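Local coordinates for uncharacterized conserved protein (Methanopyrus kandleri AV19, PDB 2QYA) that is of unknown function but belongs to the DUF424 family and forms a two-subunit assembly whose chains each fold as a mixed beta sheet with helices packed on it, at residues V17-C22 and E61-Y66; V72-L77 and S83-A88; D94-L99 and P103-Y108. The protein carries 2 engineered substitutions. All coordinates share one frame; numbering follows the deposited sequence.

Interaction 1 (V17-C22 and E61-Y66); sequences VVLALC and EAVQEY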
ATOM      1  N   VAL A  17       5.306   0.664  -0.326  1.00 38.06           N
ATOM      2  CA  VAL A  17       5.608  -0.470  -1.220  1.00 36.71           C
ATOM      3  C   VAL A  17       4.750  -1.611  -0.718  1.00 36.47           C
ATOM      4  O   VAL A  17       4.808  -1.980   0.466  1.00 35.36           O
ATOM      5  CB  VAL A  17       7.101  -0.877  -1.209  1.00 36.91           C
ATOM      6  CG1 VAL A  17       7.333  -2.183  -1.980  1.00 36.80           C
ATOM      7  CG2 VAL A  17       7.964   0.199  -1.781  1.00 36.65           C
ATOM      8  N   VAL A  18       3.917  -2.120  -1.608  1.00 35.28           N
ATOM      9  CA  VAL A  18       3.118  -3.277  -1.338  1.00 35.35           C
ATOM     10  C   VAL A  18       3.746  -4.518  -1.977  1.00 36.11           C
ATOM     11  O   VAL A  18       3.991  -4.569  -3.209  1.00 36.05           O
ATOM     12  CB  VAL A  18       1.645  -3.120  -1.809  1.00 35.46           C
ATOM     13  CG1 VAL A  18       0.768  -4.212  -1.175  1.00 34.84           C
ATOM     14  CG2 VAL A  18       1.066  -1.758  -1.380  1.00 36.03           C
ATOM     15  N   LEU A  19       4.006  -5.513  -1.129  1.00 35.93           N
ATOM     16  CA  LEU A  19       4.417  -6.825  -1.566  1.00 35.23           C
ATOM     17  C   LEU A  19       3.235  -7.733  -1.318  1.00 35.46           C
ATOM     18  O   LEU A  19       2.851  -7.968  -0.160  1.00 34.90           O
ATOM     19  CB  LEU A  19       5.653  -7.307  -0.808  1.00 35.88           C
ATOM     20  CG  LEU A  19       6.798  -6.337  -0.466  1.00 37.44           C
ATOM     21  CD1 LEU A  19       7.922  -7.016   0.318  1.00 36.20           C
ATOM     22  CD2 LEU A  19       7.360  -5.694  -1.677  1.00 38.51           C
ATOM     23  N   ALA A  20       2.605  -8.179  -2.408  1.00 34.73           N
ATOM     24  CA  ALA A  20       1.475  -9.091  -2.326  1.00 35.40           C
ATOM     25  C   ALA A  20       1.849 -10.495  -2.837  1.00 36.00           C
ATOM     26  O   ALA A  20       2.451 -10.651  -3.898  1.00 35.16           O
ATOM     27  CB  ALA A  20       0.260  -8.546  -3.080  1.00 34.27           C
ATOM     28  N   LEU A  21       1.465 -11.504  -2.077  1.00 36.92           N
ATOM     29  CA  LEU A  21       1.808 -12.882  -2.395  1.00 38.08           C
ATOM     30  C   LEU A  21       0.507 -13.618  -2.443  1.00 38.56           C
ATOM     31  O   LEU A  21      -0.350 -13.401  -1.586  1.00 39.08           O
ATOM     32  CB  LEU A  21       2.695 -13.487  -1.311  1.00 37.72           C
ATOM     33  CG  LEU A  21       4.126 -12.994  -1.197  1.00 39.17           C
ATOM     34  CD1 LEU A  21       4.524 -12.947   0.264  1.00 43.80           C
ATOM     35  CD2 LEU A  21       5.048 -13.927  -1.947  1.00 41.16           C
ATOM     36  N   CYS A  22       0.343 -14.475  -3.437  1.00 38.92           N
ATOM     37  CA  CYS A  22      -0.869 -15.280  -3.526  1.00 39.77           C
ATOM     38  C   CYS A  22      -0.507 -16.651  -4.074  1.00 40.80           C
ATOM     39  O   CYS A  22       0.288 -16.740  -5.022  1.00 40.53           O
ATOM     40  CB  CYS A  22      -1.866 -14.593  -4.459  1.00 39.25           C
ATOM     41  SG  CYS A  22      -3.521 -15.255  -4.544  1.00 40.48           S
ATOM     42  N   GLU A  61      14.705  -9.186   0.275  1.00 44.28           N
ATOM     43  CA  GLU A  61      15.475  -8.116  -0.362  1.00 44.30           C
ATOM     44  C   GLU A  61      14.693  -6.808  -0.459  1.00 42.03           C
ATOM     45  O   GLU A  61      15.273  -5.752  -0.305  1.00 41.66           O
ATOM     46  CB  GLU A  61      15.948  -8.523  -1.759  1.00 44.16           C
ATOM     47  CG  GLU A  61      16.983  -9.667  -1.798  1.00 47.69           C
ATOM     48  CD  GLU A  61      17.132 -10.278  -3.212  1.00 47.96           C
ATOM     49  OE1 GLU A  61      16.203 -10.112  -4.045  1.00 50.81           O
ATOM     50  OE2 GLU A  61      18.167 -10.928  -3.483  1.00 51.87           O
ATOM     51  N   ALA A  62      13.393  -6.878  -0.751  1.00 40.52           N
ATOM     52  CA  ALA A  62      12.588  -5.674  -0.869  1.00 39.72           C
ATOM     53  C   ALA A  62      12.430  -5.031   0.515  1.00 39.97           C
ATOM     54  O   ALA A  62      12.452  -3.810   0.623  1.00 39.18           O
ATOM     55  CB  ALA A  62      11.237  -5.969  -1.496  1.00 39.29           C
ATOM     56  N   VAL A  63      12.314  -5.853   1.564  1.00 39.97           N
ATOM     57  CA  VAL A  63      12.206  -5.336   2.939  1.00 41.02           C
ATOM     58  C   VAL A  63      13.470  -4.555   3.350  1.00 41.39           C
ATOM     59  O   VAL A  63      13.364  -3.438   3.839  1.00 41.53           O
ATOM     60  CB  VAL A  63      11.815  -6.445   3.969  1.00 41.18           C
ATOM     61  CG1 VAL A  63      12.106  -6.009   5.412  1.00 41.97           C
ATOM     62  CG2 VAL A  63      10.350  -6.788   3.831  1.00 40.34           C
ATOM     63  N   GLN A  64      14.651  -5.125   3.116  1.00 41.97           N
ATOM     64  CA  GLN A  64      15.889  -4.410   3.337  1.00 43.26           C
ATOM     65  C   GLN A  64      16.044  -3.202   2.411  1.00 43.02           C
ATOM     66  O   GLN A  64      16.567  -2.171   2.820  1.00 42.90           O
ATOM     67  CB  GLN A  64      17.111  -5.337   3.216  1.00 44.78           C
ATOM     68  CG  GLN A  64      18.424  -4.596   2.881  1.00 47.87           C
ATOM     69  CD  GLN A  64      19.658  -5.149   3.612  1.00 53.53           C
ATOM     70  OE1 GLN A  64      20.131  -6.257   3.320  1.00 57.26           O
ATOM     71  NE2 GLN A  64      20.208  -4.354   4.531  1.00 50.64           N
ATOM     72  N   GLU A  65      15.602  -3.323   1.165  1.00 42.26           N
ATOM     73  CA  GLU A  65      15.724  -2.207   0.219  1.00 42.28           C
ATOM     74  C   GLU A  65      15.034  -0.900   0.684  1.00 40.74           C
ATOM     75  O   GLU A  65      15.548   0.205   0.455  1.00 39.34           O
ATOM     76  CB  GLU A  65      15.157  -2.633  -1.131  1.00 41.60           C
ATOM     77  CG  GLU A  65      15.178  -1.560  -2.185  1.00 44.82           C
ATOM     78  CD  GLU A  65      14.947  -2.108  -3.603  1.00 46.03           C
ATOM     79  OE1 GLU A  65      14.930  -1.272  -4.539  1.00 51.23           O
ATOM     80  OE2 GLU A  65      14.808  -3.356  -3.780  1.00 49.97           O
ATOM     81  N   TYR A  66      13.860  -1.040   1.294  1.00 40.23           N
ATOM     82  CA  TYR A  66      13.013   0.106   1.603  1.00 40.41           C
ATOM     83  C   TYR A  66      12.970   0.493   3.075  1.00 40.77           C
ATOM     84  O   TYR A  66      12.208   1.386   3.438  1.00 41.20           O
ATOM     85  CB  TYR A  66      11.602  -0.150   1.081  1.00 41.44           C
ATOM     86  CG  TYR A  66      11.575  -0.113  -0.427  1.00 41.94           C
ATOM     87  CD1 TYR A  66      11.856   1.066  -1.116  1.00 41.19           C
ATOM     88  CD2 TYR A  66      11.355  -1.260  -1.157  1.00 41.87           C
ATOM     89  CE1 TYR A  66      11.866   1.098  -2.523  1.00 41.80           C
ATOM     90  CE2 TYR A  66      11.362  -1.235  -2.566  1.00 42.48           C
ATOM     91  CZ  TYR A  66      11.613  -0.063  -3.222  1.00 41.47           C
ATOM     92  OH  TYR A  66      11.621  -0.046  -4.599  1.00 45.73           O
TER

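Interaction 2 (V72-L77 and S83-A88); sequences VAINAL and SVVVDA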
ATOM      1  N   VAL A  72       6.571  -0.650   4.074  1.00 37.65           N
ATOM      2  CA  VAL A  72       6.379  -1.886   3.317  1.00 37.20           C
ATOM      3  C   VAL A  72       5.158  -2.588   3.899  1.00 37.45           C
ATOM      4  O   VAL A  72       5.146  -2.951   5.089  1.00 36.95           O
ATOM      5  CB  VAL A  72       7.639  -2.802   3.348  1.00 37.73           C
ATOM      6  CG1 VAL A  72       7.367  -4.173   2.691  1.00 36.73           C
ATOM      7  CG2 VAL A  72       8.837  -2.113   2.682  1.00 36.38           C
ATOM      8  N   ALA A  73       4.103  -2.706   3.089  1.00 36.57           N
ATOM      9  CA  ALA A  73       2.895  -3.428   3.475  1.00 36.31           C
ATOM     10  C   ALA A  73       2.940  -4.761   2.785  1.00 37.34           C
ATOM     11  O   ALA A  73       3.147  -4.813   1.554  1.00 38.08           O
ATOM     12  CB  ALA A  73       1.648  -2.643   3.060  1.00 36.19           C
ATOM     13  N   ILE A  74       2.809  -5.836   3.560  1.00 37.42           N
ATOM     14  CA  ILE A  74       2.779  -7.205   3.030  1.00 37.15           C
ATOM     15  C   ILE A  74       1.404  -7.814   3.244  1.00 37.25           C
ATOM     16  O   ILE A  74       0.815  -7.716   4.327  1.00 36.16           O
ATOM     17  CB  ILE A  74       3.852  -8.112   3.691  1.00 38.32           C
ATOM     18  CG1 ILE A  74       5.245  -7.500   3.489  1.00 38.81           C
ATOM     19  CG2 ILE A  74       3.758  -9.597   3.176  1.00 36.47           C
ATOM     20  CD1 ILE A  74       6.261  -7.906   4.499  1.00 42.89           C
ATOM     21  N   ASN A  75       0.890  -8.406   2.175  1.00 36.46           N
ATOM     22  CA  ASN A  75      -0.353  -9.128   2.177  1.00 37.28           C
ATOM     23  C   ASN A  75      -0.046 -10.481   1.535  1.00 36.91           C
ATOM     24  O   ASN A  75       0.442 -10.525   0.406  1.00 34.62           O
ATOM     25  CB  ASN A  75      -1.410  -8.417   1.328  1.00 38.61           C
ATOM     26  CG  ASN A  75      -1.193  -6.908   1.242  1.00 43.02           C
ATOM     27  OD1 ASN A  75      -1.075  -6.364   0.139  1.00 46.22           O
ATOM     28  ND2 ASN A  75      -1.130  -6.222   2.405  1.00 42.59           N
ATOM     29  N   ALA A  76      -0.314 -11.564   2.268  1.00 36.51           N
ATOM     30  CA  ALA A  76      -0.154 -12.921   1.754  1.00 36.85           C
ATOM     31  C   ALA A  76      -1.428 -13.749   1.945  1.00 37.49           C
ATOM     32  O   ALA A  76      -2.024 -13.760   3.021  1.00 37.94           O
ATOM     33  CB  ALA A  76       1.072 -13.586   2.383  1.00 36.42           C
ATOM     34  N   LEU A  77      -1.879 -14.377   0.865  1.00 37.36           N
ATOM     35  CA  LEU A  77      -3.048 -15.212   0.865  1.00 38.28           C
ATOM     36  C   LEU A  77      -2.715 -16.629   0.331  1.00 39.32           C
ATOM     37  O   LEU A  77      -2.288 -16.799  -0.836  1.00 38.62           O
ATOM     38  CB  LEU A  77      -4.161 -14.565   0.030  1.00 37.83           C
ATOM     39  CG  LEU A  77      -5.493 -15.326  -0.068  1.00 38.87           C
ATOM     40  CD1 LEU A  77      -6.313 -15.295   1.256  1.00 38.47           C
ATOM     41  CD2 LEU A  77      -6.331 -14.850  -1.283  1.00 38.85           C
ATOM     42  N   SER A  83       3.672 -19.329   4.188  1.00 40.45           N
ATOM     43  CA  SER A  83       4.899 -20.056   4.507  1.00 41.54           C
ATOM     44  C   SER A  83       6.104 -19.312   3.961  1.00 40.53           C
ATOM     45  O   SER A  83       7.179 -19.363   4.538  1.00 40.57           O
ATOM     46  CB  SER A  83       4.842 -21.496   3.966  1.00 41.64           C
ATOM     47  OG  SER A  83       5.354 -21.557   2.644  1.00 45.50           O
ATOM     48  N   VAL A  84       5.907 -18.602   2.849  1.00 40.35           N
ATOM     49  CA  VAL A  84       6.931 -17.702   2.307  1.00 39.53           C
ATOM     50  C   VAL A  84       7.230 -16.574   3.281  1.00 40.35           C
ATOM     51  O   VAL A  84       8.390 -16.232   3.501  1.00 40.46           O
ATOM     52  CB  VAL A  84       6.514 -17.095   0.925  1.00 39.63           C
ATOM     53  CG1 VAL A  84       7.467 -15.951   0.527  1.00 37.87           C
ATOM     54  CG2 VAL A  84       6.507 -18.183  -0.167  1.00 38.09           C
ATOM     55  N   VAL A  85       6.184 -15.970   3.843  1.00 41.39           N
ATOM     56  CA  VAL A  85       6.385 -14.869   4.784  1.00 42.73           C
ATOM     57  C   VAL A  85       7.162 -15.358   6.023  1.00 43.46           C
ATOM     58  O   VAL A  85       8.078 -14.678   6.485  1.00 43.84           O
ATOM     59  CB  VAL A  85       5.050 -14.200   5.171  1.00 43.12           C
ATOM     60  CG1 VAL A  85       5.297 -13.073   6.168  1.00 41.91           C
ATOM     61  CG2 VAL A  85       4.328 -13.674   3.916  1.00 41.21           C
ATOM     62  N   VAL A  86       6.812 -16.553   6.514  1.00 44.79           N
ATOM     63  CA  VAL A  86       7.491 -17.202   7.653  1.00 45.70           C
ATOM     64  C   VAL A  86       8.939 -17.504   7.275  1.00 46.74           C
ATOM     65  O   VAL A  86       9.881 -17.192   8.028  1.00 46.99           O
ATOM     66  CB  VAL A  86       6.759 -18.540   8.121  1.00 45.60           C
ATOM     67  CG1 VAL A  86       7.525 -19.267   9.259  1.00 46.11           C
ATOM     68  CG2 VAL A  86       5.376 -18.282   8.564  1.00 44.51           C
ATOM     69  N   ASP A  87       9.134 -18.088   6.095  1.00 47.56           N
ATOM     70  CA  ASP A  87      10.482 -18.486   5.723  1.00 48.98           C
ATOM     71  C   ASP A  87      11.402 -17.321   5.448  1.00 48.44           C
ATOM     72  O   ASP A  87      12.626 -17.471   5.468  1.00 48.97           O
ATOM     73  CB  ASP A  87      10.487 -19.430   4.532  1.00 50.18           C
ATOM     74  CG  ASP A  87      11.456 -20.557   4.713  1.00 54.12           C
ATOM     75  OD1 ASP A  87      10.984 -21.677   5.021  1.00 60.93           O
ATOM     76  OD2 ASP A  87      12.683 -20.328   4.591  1.00 58.16           O
ATOM     77  N   ALA A  88      10.818 -16.166   5.166  1.00 48.17           N
ATOM     78  CA  ALA A  88      11.595 -14.934   5.024  1.00 48.23           C
ATOM     79  C   ALA A  88      11.998 -14.340   6.381  1.00 48.08           C
ATOM     80  O   ALA A  88      12.768 -13.390   6.429  1.00 48.61           O
ATOM     81  CB  ALA A  88      10.831 -13.907   4.179  1.00 47.82           C
TER

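Interaction 3 (D94-L99 and P103-Y108); sequences DEIGEL and PHVQMY. Engineered in segment 103-108: Met107 (natural residue Ile).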
ATOM      1  N   ASP A  94       2.813 -18.951  14.222  1.00 55.16           N
ATOM      2  CA  ASP A  94       1.592 -18.731  15.032  1.00 55.03           C
ATOM      3  C   ASP A  94       0.895 -17.380  14.832  1.00 54.39           C
ATOM      4  O   ASP A  94      -0.226 -17.164  15.338  1.00 54.57           O
ATOM      5  CB  ASP A  94       1.807 -19.062  16.524  1.00 56.02           C
ATOM      6  CG  ASP A  94       2.836 -18.168  17.222  1.00 58.04           C
ATOM      7  OD1 ASP A  94       3.260 -17.119  16.700  1.00 62.57           O
ATOM      8  OD2 ASP A  94       3.215 -18.517  18.362  1.00 63.33           O
ATOM      9  N   GLU A  95       1.546 -16.494  14.077  1.00 53.00           N
ATOM     10  CA  GLU A  95       1.027 -15.154  13.795  1.00 51.98           C
ATOM     11  C   GLU A  95       0.151 -15.122  12.548  1.00 51.66           C
ATOM     12  O   GLU A  95      -0.628 -14.187  12.341  1.00 51.95           O
ATOM     13  CB  GLU A  95       2.186 -14.164  13.650  1.00 52.02           C
ATOM     14  CG  GLU A  95       2.794 -13.721  14.985  1.00 51.40           C
ATOM     15  CD  GLU A  95       4.013 -12.822  14.822  1.00 51.86           C
ATOM     16  OE1 GLU A  95       4.960 -13.199  14.126  1.00 52.54           O
ATOM     17  OE2 GLU A  95       4.048 -11.723  15.409  1.00 55.18           O
ATOM     18  N   ILE A  96       0.261 -16.154  11.720  1.00 51.02           N
ATOM     19  CA  ILE A  96      -0.472 -16.200  10.466  1.00 50.26           C
ATOM     20  C   ILE A  96      -1.964 -16.262  10.763  1.00 50.73           C
ATOM     21  O   ILE A  96      -2.405 -17.074  11.572  1.00 50.87           O
ATOM     22  CB  ILE A  96      -0.019 -17.408   9.598  1.00 50.09           C
ATOM     23  CG1 ILE A  96       1.482 -17.338   9.294  1.00 48.66           C
ATOM     24  CG2 ILE A  96      -0.865 -17.540   8.328  1.00 49.69           C
ATOM     25  CD1 ILE A  96       2.040 -15.939   8.834  1.00 50.41           C
ATOM     26  N   GLY A  97      -2.751 -15.399  10.134  1.00 50.82           N
ATOM     27  CA  GLY A  97      -4.190 -15.476  10.314  1.00 51.02           C
ATOM     28  C   GLY A  97      -4.820 -16.398   9.295  1.00 51.70           C
ATOM     29  O   GLY A  97      -4.189 -17.342   8.825  1.00 50.73           O
ATOM     30  N   GLU A  98      -6.079 -16.134   8.980  1.00 52.76           N
ATOM     31  CA  GLU A  98      -6.781 -16.885   7.965  1.00 55.45           C
ATOM     32  C   GLU A  98      -7.924 -16.036   7.466  1.00 56.00           C
ATOM     33  O   GLU A  98      -8.408 -15.156   8.184  1.00 56.21           O
ATOM     34  CB  GLU A  98      -7.312 -18.223   8.508  1.00 55.84           C
ATOM     35  CG  GLU A  98      -8.677 -18.115   9.161  1.00 58.46           C
ATOM     36  CD  GLU A  98      -9.633 -19.181   8.661  1.00 62.13           C
ATOM     37  OE1 GLU A  98      -9.229 -20.379   8.652  1.00 62.93           O
ATOM     38  OE2 GLU A  98     -10.771 -18.807   8.271  1.00 60.99           O
ATOM     39  N   LEU A  99      -8.351 -16.296   6.237  1.00 56.84           N
ATOM     40  CA  LEU A  99      -9.430 -15.535   5.628  1.00 57.89           C
ATOM     41  C   LEU A  99     -10.232 -16.427   4.697  1.00 58.07           C
ATOM     42  O   LEU A  99      -9.844 -16.641   3.552  1.00 59.11           O
ATOM     43  CB  LEU A  99      -8.860 -14.345   4.855  1.00 57.89           C
ATOM     44  CG  LEU A  99      -9.689 -13.062   4.897  1.00 59.30           C
ATOM     45  CD1 LEU A  99      -9.733 -12.472   6.334  1.00 59.28           C
ATOM     46  CD2 LEU A  99      -9.152 -12.045   3.867  1.00 58.95           C
ATOM     47  N   PRO A 103      -5.184 -19.574   4.793  1.00 45.51           N
ATOM     48  CA  PRO A 103      -4.237 -18.749   5.548  1.00 44.35           C
ATOM     49  C   PRO A 103      -4.043 -17.347   4.954  1.00 44.37           C
ATOM     50  O   PRO A 103      -4.041 -17.168   3.730  1.00 43.58           O
ATOM     51  CB  PRO A 103      -2.945 -19.559   5.501  1.00 44.17           C
ATOM     52  CG  PRO A 103      -3.402 -20.994   5.295  1.00 44.53           C
ATOM     53  CD  PRO A 103      -4.599 -20.872   4.401  1.00 45.17           C
ATOM     54  N   HIS A 104      -3.892 -16.364   5.834  1.00 43.03           N
ATOM     55  CA  HIS A 104      -3.781 -14.976   5.425  1.00 42.65           C
ATOM     56  C   HIS A 104      -2.928 -14.252   6.438  1.00 42.14           C
ATOM     57  O   HIS A 104      -3.008 -14.536   7.621  1.00 41.87           O
ATOM     58  CB  HIS A 104      -5.162 -14.338   5.349  1.00 42.21           C
ATOM     59  CG  HIS A 104      -5.156 -12.897   4.932  1.00 42.54           C
ATOM     60  ND1 HIS A 104      -5.354 -11.865   5.821  1.00 40.86           N
ATOM     61  CD2 HIS A 104      -5.023 -12.321   3.712  1.00 42.78           C
ATOM     62  CE1 HIS A 104      -5.324 -10.716   5.174  1.00 41.98           C
ATOM     63  NE2 HIS A 104      -5.123 -10.963   3.893  1.00 42.16           N
ATOM     64  N   VAL A 105      -2.061 -13.371   5.955  1.00 41.23           N
ATOM     65  CA  VAL A 105      -1.336 -12.445   6.811  1.00 39.85           C
ATOM     66  C   VAL A 105      -1.265 -11.049   6.161  1.00 39.65           C
ATOM     67  O   VAL A 105      -1.105 -10.920   4.940  1.00 36.84           O
ATOM     68  CB  VAL A 105       0.053 -12.970   7.263  1.00 40.51           C
ATOM     69  CG1 VAL A 105       1.144 -12.828   6.173  1.00 38.85           C
ATOM     70  CG2 VAL A 105       0.483 -12.224   8.574  1.00 41.59           C
ATOM     71  N   GLN A 106      -1.450 -10.021   7.001  1.00 39.68           N
ATOM     72  CA  GLN A 106      -1.203  -8.622   6.648  1.00 39.91           C
ATOM     73  C   GLN A 106      -0.227  -7.988   7.661  1.00 40.30           C
ATOM     74  O   GLN A 106      -0.421  -8.124   8.898  1.00 40.18           O
ATOM     75  CB  GLN A 106      -2.527  -7.876   6.597  1.00 40.69           C
ATOM     76  CG  GLN A 106      -2.484  -6.538   5.821  1.00 44.80           C
ATOM     77  CD  GLN A 106      -3.711  -6.325   4.923  1.00 46.33           C
ATOM     78  OE1 GLN A 106      -3.700  -5.476   4.039  1.00 47.12           O
ATOM     79  NE2 GLN A 106      -4.760  -7.098   5.150  1.00 47.87           N
ATOM     80  N   MET A 107       0.825  -7.336   7.142  1.00 38.93           N
ATOM     81  CA  MET A 107       1.878  -6.713   7.931  1.00 38.13           C
ATOM     82  C   MET A 107       2.216  -5.292   7.412  1.00 38.72           C
ATOM     83  O   MET A 107       2.249  -5.046   6.202  1.00 38.98           O
ATOM     84  CB  MET A 107       3.197  -7.485   7.861  1.00 37.58           C
ATOM     85  CG  MET A 107       3.192  -9.005   7.918  1.00 38.44           C
ATOM     86  SD  MET A 107       4.928  -9.542   7.835  1.00 37.31           S
ATOM     87  CE  MET A 107       5.625  -8.739   9.253  1.00 33.94           C
ATOM     88  N   TYR A 108       2.493  -4.371   8.328  1.00 37.53           N
ATOM     89  CA  TYR A 108       2.988  -3.057   7.967  1.00 37.79           C
ATOM     90  C   TYR A 108       4.331  -2.919   8.615  1.00 38.44           C
ATOM     91  O   TYR A 108       4.461  -3.076   9.842  1.00 39.41           O
ATOM     92  CB  TYR A 108       2.054  -1.964   8.435  1.00 37.91           C
ATOM     93  CG  TYR A 108       0.679  -2.101   7.828  1.00 39.54           C
ATOM     94  CD1 TYR A 108       0.421  -1.619   6.533  1.00 39.11           C
ATOM     95  CD2 TYR A 108      -0.340  -2.770   8.510  1.00 37.56           C
ATOM     96  CE1 TYR A 108      -0.817  -1.769   5.942  1.00 40.06           C
ATOM     97  CE2 TYR A 108      -1.600  -2.907   7.939  1.00 39.08           C
ATOM     98  CZ  TYR A 108      -1.821  -2.407   6.645  1.00 40.57           C
ATOM     99  OH  TYR A 108      -3.058  -2.540   6.059  1.00 42.76           O
TER

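Interaction 1 (V17-C22 and E61-Y66)
Val17 meets Tyr66 over the face of its ring: CG2 of Val17 stands 3.6 Å from the centroid of the Tyr66 ring and only 8° off its normal, a CH-pi contact. The two side chains cross at about a right angle. Within Val17 the branch that does this is the one beside the backbone N, because CG1 lies anti to that N (chi1 171°). Glu65 CG covers the opposite face, so an aliphatic carbon lies over each side of the ring. With an alanine here the ring would be gone, and Val17 CG2 would probably be left facing a gap where the aromatic face had been. One helical turn back, Ala62 presents its CB to the fork of Leu19, with CD2 of Leu19 3.9 Å from CB of Ala62 and CD1 equally near. CD1 of Leu19 also looks across, more loosely, to Val63 CG2 at 4.3 Å. Leu19 and Tyr66 both lean on Val72 of the neighbouring strand, while Val18 packs against its counterpart in the second subunit. Strand 17-22 and helix 61-66 run antiparallel (172°, axes 10.3 Å apart), helix 52-66 being the connection of a beta-alpha-beta unit with parallel, non-adjacent strands 48-50 and 71-77.

Interaction 2 (V72-L77 and S83-A88)
Val85 reaches the strand through a single methyl, CG2, which serves two strand residues at once. The apolar pairs come first, since they make up the whole of the side-chain contact. CG2 of Val85 lies 3.6 Å from CB of Ala76, and the same methyl stands 4.2 Å from CG2 of Ile74, a looser touch. Ile74 and Val85 run antiparallel alongside one another, so they meet methyl to methyl along their flanks. Both use branches set by ordinary staggered torsions: in Val85, CG1 is anti to the backbone N (chi1 179°), which leaves CG2 beside that N and facing the sheet. Ala76 has no more than a CB to offer, and the helix can come close here, the CA atoms of Ala76 and Val85 being 7.5 Å apart.

Backbone hydrogen bonds form a second group, within the helical segment and from the strand to its sheet neighbours. Asp87 N bonds to Ser83 O (2.8 Å), and the chain continues with Ala88 N to Val84 O (2.9 Å). The strand is held on both flanks, Ala73 bonding to Val17 and Leu19, and Ile74 to Met107.

Further apolar neighbours enclose the site: Leu21 touches both Ala76 and Val85, and Leu90 touches Ile74 and Val85. Asn75 points away from the helix; its side chain packs on Thr13 of the second subunit, and its OD1 makes a weak hydrogen bond to Thr16 there.

The chemistry is therefore purely hydrophobic across the interface. Burial of methyl groups joins helix 79-87, held by its own bonds, to a strand held by adjacent strands; the polar Asn75 lies on the other face of the sheet.

Interaction 3 (D94-L99 and P103-Y108)
Gly97 and His104 form the antiparallel hydrogen-bonded pair from which this contact is built. The straighter of its two bonds runs from His104 N to Gly97 O, 3.2 Å long with an angle of 167° at the hydrogen, although the donor sits above the carbonyl plane. The return bond, from Gly97 N to His104 O, is short at 2.7 Å but bent to 119°, and counts as weak. Next along, Glu98 and Pro103 make a non-hydrogen-bonded pair whose side chains diverge, and Pro103 CA adds a CA-H...O contact to Gly97 O at 3.6 Å. Glu98 OE2 is hydrogen-bonded to Gly101 N in the connection.

Beyond the backbone, the side chains of Leu99 and His104 run abreast in one direction, with their CB atoms 3.7 Å apart. CD2 of Leu99 then stands over one face of the imidazole, 4.0 Å from the His104 ring centroid, in a CH-pi contact. The ring's NE2 is hydrogen-bonded to Asp15 of the second subunit. Ile96 packs in two directions: its CG2 reaches Pro103 CB at 4.0 Å, and its CD1 meets Val105 CB at 3.9 Å. Cys82 of helix 79-87 touches both Ile96 and Pro103.

Two ladder pairs joined by a short connection mark a beta hairpin, whose strand 97-98 forms one edge of the chain's six-stranded mixed sheet.

From the N terminus, strand 16-23 meets its helix after a loop of 38 residues, closed by interaction 1, which includes the small antiparallel sheet 30-33/36-39. The chain then enters strand 71-77, and interaction 2 folds helix 79-87 back on this strand, with five residues between its segments; interaction 3 follows with a shorter hairpin. The three are in series, neither nesting nor crossing. Sheet pairing joins them: strand 71-77 lies between strands 16-23 and 103-109, with probable hydrogen bonds from Leu21 N to Asn75 O (2.9 Å) and from Ala76 N to Val105 O (2.9 Å). Interactions 1 and 3, with centres about 16 Å apart, do not touch, but Val85 packs on both Leu21 and Val105, and both contacts reach the second subunit.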